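Local structure of esterase (5EGN) at residues D60-A63 with T64-I68; H178-D181 with A182-D186. The protein probably hydrolyses ester bonds as an alpha/beta-hydrolase-fold carboxylesterase, and also degrades N-acyl homoserine lactones, the signals of bacterial quorum sensing. The protein carries 2 engineered substitutions. All coordinates share one frame; numbering follows the deposited sequence.

Contact 1: residues D60-A63 with T64-I68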
ATOM      1  N   ASP A  60      16.407  -5.205   4.718  1.00 30.54           N
ATOM      2  CA  ASP A  60      17.824  -4.996   4.455  1.00 31.16           C
ATOM      3  C   ASP A  60      18.147  -5.322   3.007  1.00 30.28           C
ATOM      4  O   ASP A  60      17.473  -6.140   2.379  1.00 29.99           O
ATOM      5  CB  ASP A  60      18.688  -5.846   5.387  1.00 33.64           C
ATOM      6  CG  ASP A  60      18.959  -5.166   6.711  1.00 35.01           C
ATOM      7  OD1 ASP A  60      18.555  -3.997   6.875  1.00 34.65           O
ATOM      8  OD2 ASP A  60      19.594  -5.797   7.581  1.00 38.69           O
ATOM      9  N   LYS A  61      19.175  -4.672   2.476  1.00 29.46           N
ATOM     10  CA  LYS A  61      19.559  -4.871   1.089  1.00 30.90           C
ATOM     11  C   LYS A  61      21.049  -5.175   0.976  1.00 33.35           C
ATOM     12  O   LYS A  61      21.830  -4.319   0.557  1.00 34.24           O
ATOM     13  CB  LYS A  61      19.191  -3.638   0.263  1.00 31.44           C
ATOM     14  CG  LYS A  61      17.760  -3.179   0.492  1.00 29.82           C
ATOM     15  CD  LYS A  61      17.440  -1.881  -0.208  1.00 28.87           C
ATOM     16  CE  LYS A  61      15.988  -1.503   0.009  1.00 27.18           C
ATOM     17  NZ  LYS A  61      15.679  -1.361   1.459  1.00 27.79           N
ATOM     18  N   PRO A  62      21.446  -6.401   1.354  1.00 32.62           N
ATOM     19  CA  PRO A  62      22.855  -6.806   1.321  1.00 33.60           C
ATOM     20  C   PRO A  62      23.405  -6.832  -0.099  1.00 33.89           C
ATOM     21  O   PRO A  62      22.635  -6.843  -1.058  1.00 34.14           O
ATOM     22  CB  PRO A  62      22.831  -8.213   1.927  1.00 34.19           C
ATOM     23  CG  PRO A  62      21.451  -8.706   1.677  1.00 33.32           C
ATOM     24  CD  PRO A  62      20.570  -7.500   1.796  1.00 32.17           C
ATOM     25  N   ALA A  63      24.727  -6.838  -0.225  1.00 34.29           N
ATOM     26  CA  ALA A  63      25.367  -6.785  -1.531  1.00 35.62           C
ATOM     27  C   ALA A  63      25.140  -8.068  -2.322  1.00 36.98           C
ATOM     28  O   ALA A  63      25.006  -8.033  -3.544  1.00 46.23           O
ATOM     29  CB  ALA A  63      26.850  -6.514  -1.378  1.00 37.26           C
ATOM     30  N   THR A  64      25.101  -9.199  -1.623  1.00 35.73           N
ATOM     31  CA  THR A  64      24.907 -10.496  -2.267  1.00 35.96           C
ATOM     32  C   THR A  64      24.057 -11.437  -1.422  1.00 34.99           C
ATOM     33  O   THR A  64      23.872 -11.218  -0.225  1.00 34.54           O
ATOM     34  CB  THR A  64      26.252 -11.189  -2.561  1.00 37.19           C
ATOM     35  OG1 THR A  64      27.139 -11.005  -1.450  1.00 38.17           O
ATOM     36  CG2 THR A  64      26.893 -10.613  -3.812  1.00 39.99           C
ATOM     37  N   GLY A  65      23.547 -12.490  -2.054  1.00 34.84           N
ATOM     38  CA  GLY A  65      22.736 -13.480  -1.368  1.00 33.91           C
ATOM     39  C   GLY A  65      21.282 -13.419  -1.788  1.00 33.18           C
ATOM     40  O   GLY A  65      20.387 -13.310  -0.951  1.00 32.50           O
ATOM     41  N   TYR A  66      21.045 -13.495  -3.093  1.00 33.42           N
ATOM     42  CA  TYR A  66      19.695 -13.366  -3.621  1.00 33.87           C
ATOM     43  C   TYR A  66      19.273 -14.592  -4.418  1.00 34.14           C
ATOM     44  O   TYR A  66      18.759 -14.473  -5.530  1.00 34.93           O
ATOM     45  CB  TYR A  66      19.583 -12.108  -4.481  1.00 34.61           C
ATOM     46  CG  TYR A  66      19.762 -10.834  -3.689  1.00 33.90           C
ATOM     47  CD1 TYR A  66      18.751 -10.361  -2.865  1.00 32.33           C
ATOM     48  CD2 TYR A  66      20.945 -10.112  -3.756  1.00 34.42           C
ATOM     49  CE1 TYR A  66      18.910  -9.203  -2.135  1.00 31.81           C
ATOM     50  CE2 TYR A  66      21.112  -8.949  -3.029  1.00 33.96           C
ATOM     51  CZ  TYR A  66      20.091  -8.501  -2.220  1.00 32.02           C
ATOM     52  OH  TYR A  66      20.252  -7.345  -1.493  1.00 32.06           O
ATOM     53  N   SER A  67      19.504 -15.769  -3.847  1.00 33.96           N
ATOM     54  CA  SER A  67      18.954 -16.996  -4.402  1.00 33.44           C
ATOM     55  C   SER A  67      17.524 -17.138  -3.906  1.00 32.13           C
ATOM     56  O   SER A  67      17.172 -16.602  -2.855  1.00 31.60           O
ATOM     57  CB  SER A  67      19.791 -18.213  -4.003  1.00 33.64           C
ATOM     58  OG  SER A  67      19.702 -18.461  -2.611  1.00 32.48           O
ATOM     59  N   ILE A  68      16.702 -17.854  -4.663  1.00 30.93           N
ATOM     60  CA  ILE A  68      15.311 -18.065  -4.284  1.00 30.98           C
ATOM     61  C   ILE A  68      15.233 -18.859  -2.981  1.00 30.56           C
ATOM     62  O   ILE A  68      14.309 -18.684  -2.184  1.00 30.27           O
ATOM     63  CB  ILE A  68      14.536 -18.789  -5.401  1.00 30.61           C
ATOM     64  CG1 ILE A  68      14.670 -18.016  -6.713  1.00 30.68           C
ATOM     65  CG2 ILE A  68      13.070 -18.932  -5.042  1.00 29.59           C
ATOM     66  CD1 ILE A  68      14.138 -16.603  -6.642  1.00 30.64           C
TER
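Tyr-66 folds back over four residues to meet Pro-62, closing a short turn within the loop between strand 47-51 and helix 68-81 of this alpha/beta-hydrolase fold. The polar part is one hydrogen bond: the phenol OH of Tyr-66 donates to the backbone O of Pro-62, at 2.5 Å, a length not to be over-read at this resolution. Pro-62 O lies at the edge of the ring, near its plane, so the acceptor meets the phenol along its rim and not over a face. Ala-63 O stands at the same rim, 4.0 Å from Tyr-66 CE2. The torsion that allows this sets CG of Tyr-66 beside its own backbone N (chi1 -65°), which turns the ring back along the chain. Gly-65, with a positive phi of 110° that suits glycine, shapes the bend between the partners.

The apolar part is the pyrrolidine of Pro-62, which crosses the tyrosine obliquely: CG is 4.1 Å from Tyr-66 CZ. Outside the loop, the ring also packs on Val-179, Ala-182 and Ala-183 of helix 177-185, which help to bury it. With a phenylalanine here the hydroxyl is gone, and Pro-62 O, left with only the weak approach of His-178 NE2 among the partners described, would probably be less well satisfied and the turn less tightly held. At the far end Ser-67 is the N-cap of helix 68-81, its side chain capping a backbone N; its OG also hydrogen-bonds Glu-70 OE1. The phenol itself rests beside the proline ring, with Tyr-66 OH 3.3 Å from Pro-62 CD.

Contact 2: residues H178-D181 with A182-D186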
ATOM      1  N   HIS A 178      22.309  -2.443  -7.125  1.00 37.88           N
ATOM      2  CA  HIS A 178      23.174  -3.556  -6.755  1.00 37.97           C
ATOM      3  C   HIS A 178      22.370  -4.806  -6.412  1.00 37.93           C
ATOM      4  O   HIS A 178      22.869  -5.921  -6.531  1.00 41.49           O
ATOM      5  CB  HIS A 178      24.074  -3.171  -5.579  1.00 36.24           C
ATOM      6  CG  HIS A 178      23.397  -3.239  -4.245  1.00 35.05           C
ATOM      7  ND1 HIS A 178      22.757  -2.159  -3.678  1.00 36.27           N
ATOM      8  CD2 HIS A 178      23.275  -4.257  -3.360  1.00 35.43           C
ATOM      9  CE1 HIS A 178      22.262  -2.511  -2.504  1.00 37.02           C
ATOM     10  NE2 HIS A 178      22.561  -3.778  -2.288  1.00 35.93           N
ATOM     11  N   VAL A 179      21.128  -4.617  -5.979  1.00 36.70           N
ATOM     12  CA  VAL A 179      20.250  -5.746  -5.707  1.00 37.17           C
ATOM     13  C   VAL A 179      19.855  -6.412  -7.019  1.00 38.18           C
ATOM     14  O   VAL A 179      19.846  -7.642  -7.124  1.00 44.99           O
ATOM     15  CB  VAL A 179      18.993  -5.321  -4.931  1.00 34.30           C
ATOM     16  CG1 VAL A 179      17.989  -6.462  -4.868  1.00 33.40           C
ATOM     17  CG2 VAL A 179      19.374  -4.880  -3.534  1.00 33.05           C
ATOM     18  N   PHE A 180      19.540  -5.600  -8.023  1.00 37.89           N
ATOM     19  CA  PHE A 180      19.251  -6.125  -9.352  1.00 38.73           C
ATOM     20  C   PHE A 180      20.459  -6.891  -9.876  1.00 39.88           C
ATOM     21  O   PHE A 180      20.339  -8.048 -10.275  1.00 40.36           O
ATOM     22  CB  PHE A 180      18.869  -5.003 -10.321  1.00 39.82           C
ATOM     23  CG  PHE A 180      18.604  -5.478 -11.725  1.00 40.54           C
ATOM     24  CD1 PHE A 180      19.573  -5.363 -12.708  1.00 41.09           C
ATOM     25  CD2 PHE A 180      17.387  -6.055 -12.056  1.00 39.05           C
ATOM     26  CE1 PHE A 180      19.331  -5.802 -13.995  1.00 40.22           C
ATOM     27  CE2 PHE A 180      17.140  -6.494 -13.341  1.00 39.28           C
ATOM     28  CZ  PHE A 180      18.114  -6.368 -14.309  1.00 40.01           C
ATOM     29  N   ASP A 181      21.624  -6.248  -9.852  1.00 39.74           N
ATOM     30  CA  ASP A 181      22.853  -6.871 -10.342  1.00 40.16           C
ATOM     31  C   ASP A 181      23.164  -8.191  -9.630  1.00 39.97           C
ATOM     32  O   ASP A 181      23.509  -9.186 -10.271  1.00 40.51           O
ATOM     33  CB  ASP A 181      24.025  -5.905 -10.193  1.00 40.19           C
ATOM     34  CG  ASP A 181      23.912  -4.707 -11.118  1.00 42.02           C
ATOM     35  OD1 ASP A 181      23.296  -4.846 -12.195  1.00 41.95           O
ATOM     36  OD2 ASP A 181      24.441  -3.631 -10.770  1.00 42.87           O
ATOM     37  N   ALA A 182      23.030  -8.196  -8.307  1.00 40.01           N
ATOM     38  CA  ALA A 182      23.324  -9.380  -7.507  1.00 39.34           C
ATOM     39  C   ALA A 182      22.338 -10.509  -7.785  1.00 39.43           C
ATOM     40  O   ALA A 182      22.732 -11.671  -7.897  1.00 41.28           O
ATOM     41  CB  ALA A 182      23.320  -9.032  -6.031  1.00 38.55           C
ATOM     42  N   ALA A 183      21.058 -10.166  -7.892  1.00 39.45           N
ATOM     43  CA  ALA A 183      20.024 -11.154  -8.182  1.00 40.15           C
ATOM     44  C   ALA A 183      20.227 -11.769  -9.564  1.00 41.75           C
ATOM     45  O   ALA A 183      20.057 -12.974  -9.744  1.00 50.68           O
ATOM     46  CB  ALA A 183      18.643 -10.524  -8.080  1.00 38.73           C
ATOM     47  N   THR A 184      20.589 -10.937 -10.535  1.00 42.00           N
ATOM     48  CA  THR A 184      20.855 -11.418 -11.888  1.00 42.38           C
ATOM     49  C   THR A 184      22.110 -12.282 -11.931  1.00 43.07           C
ATOM     50  O   THR A 184      22.209 -13.212 -12.733  1.00 52.41           O
ATOM     51  CB  THR A 184      21.023 -10.258 -12.884  1.00 42.34           C
ATOM     52  OG1 THR A 184      22.091  -9.406 -12.451  1.00 43.62           O
ATOM     53  CG2 THR A 184      19.744  -9.446 -12.989  1.00 41.32           C
ATOM     54  N   ALA A 185      23.066 -11.967 -11.062  1.00 42.36           N
ATOM     55  CA  ALA A 185      24.357 -12.650 -11.055  1.00 42.23           C
ATOM     56  C   ALA A 185      24.310 -14.000 -10.343  1.00 42.04           C
ATOM     57  O   ALA A 185      25.137 -14.873 -10.603  1.00 46.14           O
ATOM     58  CB  ALA A 185      25.411 -11.763 -10.414  1.00 40.53           C
ATOM     59  N   ASP A 186      23.351 -14.165  -9.439  1.00 41.15           N
ATOM     60  CA  ASP A 186      23.210 -15.413  -8.698  1.00 40.90           C
ATOM     61  C   ASP A 186      22.740 -16.527  -9.632  1.00 40.32           C
ATOM     62  O   ASP A 186      21.754 -16.361 -10.350  1.00 39.26           O
ATOM     63  CB  ASP A 186      22.233 -15.233  -7.531  1.00 39.74           C
ATOM     64  CG  ASP A 186      22.343 -16.339  -6.493  1.00 38.64           C
ATOM     65  OD1 ASP A 186      22.214 -17.526  -6.860  1.00 38.10           O
ATOM     66  OD2 ASP A 186      22.558 -16.016  -5.306  1.00 42.97           O
TER
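Thr-184 touches both Phe-180 and Asp-181, one turn back along helix 177-185, with a different branch for each. In the backbone ladder Ala-182, Ala-183, Thr-184 and Ala-185 donate their N-H groups to the carbonyls of His-178, Val-179, Phe-180 and Asp-181, each N lying 2.9 Å from the O four residues earlier. The last of these bonds is bent, and Ala-185 N also makes a weak one to Ala-182 O, at 3.2 Å. Asp-181 O is gripped twice, because Thr-184 OG1 also donates to it at 2.6 Å. The hydroxyl arrives from above the carbonyl plane, at a C=O...OG1 angle of 111°, on the same face as Ala-185 N. OG1 can do this because it lies between the backbone N and the carbonyl carbon of its own residue (chi1 58°), so the hydroxyl is satisfied by a carbonyl of its own helix. That same torsion leaves CG2 beside the backbone N, where the methyl sits over the centre of the Phe-180 ring in a CH-pi contact, 3.8 Å from the centroid and 13° off the ring normal.

Beyond Ala-185 the helix ends: Asp-186, the first residue to leave helical angles, still donates its N to Ala-182 O (3.0 Å), and its OD1 takes up Asn-188 N. The imidazole NE2 of His-178 finds its partner, Lys-61, outside the helix. Helix 177-185 lies among the helices inserted in sequence between strands 110-116 and 206-211, where alpha/beta hydrolases usually carry their cap. Phe-180 meets Phe-134 of helix 128-136 and Tyr-138 of helix 138-146, whereas another side of the helix rests against the loop between strand 47-51 and helix 68-81.

How the contacts relate
Contacts 1 and 2 have centres about 8 Å apart and meet directly, joining the segment 60-68 to helix 177-185. His-178 NE2 makes the polar tie, 3.0 Å from Lys-61 O, with a weak, longer approach to Pro-62 O, the carbonyl that also receives the phenol of contact 1. Packing completes the seam: Val-179 CG2 lies 3.3 Å from Tyr-66 OH, and Ala-182 CB 3.2 Å from Ala-63 O. The seam joins the central-sheet side of the fold to its probable cap. At the start of helix 68-81, Ile-68 touches Ile-94, next to Ser-93 of the likely nucleophile elbow, but neither contact supplies an identified catalytic residue.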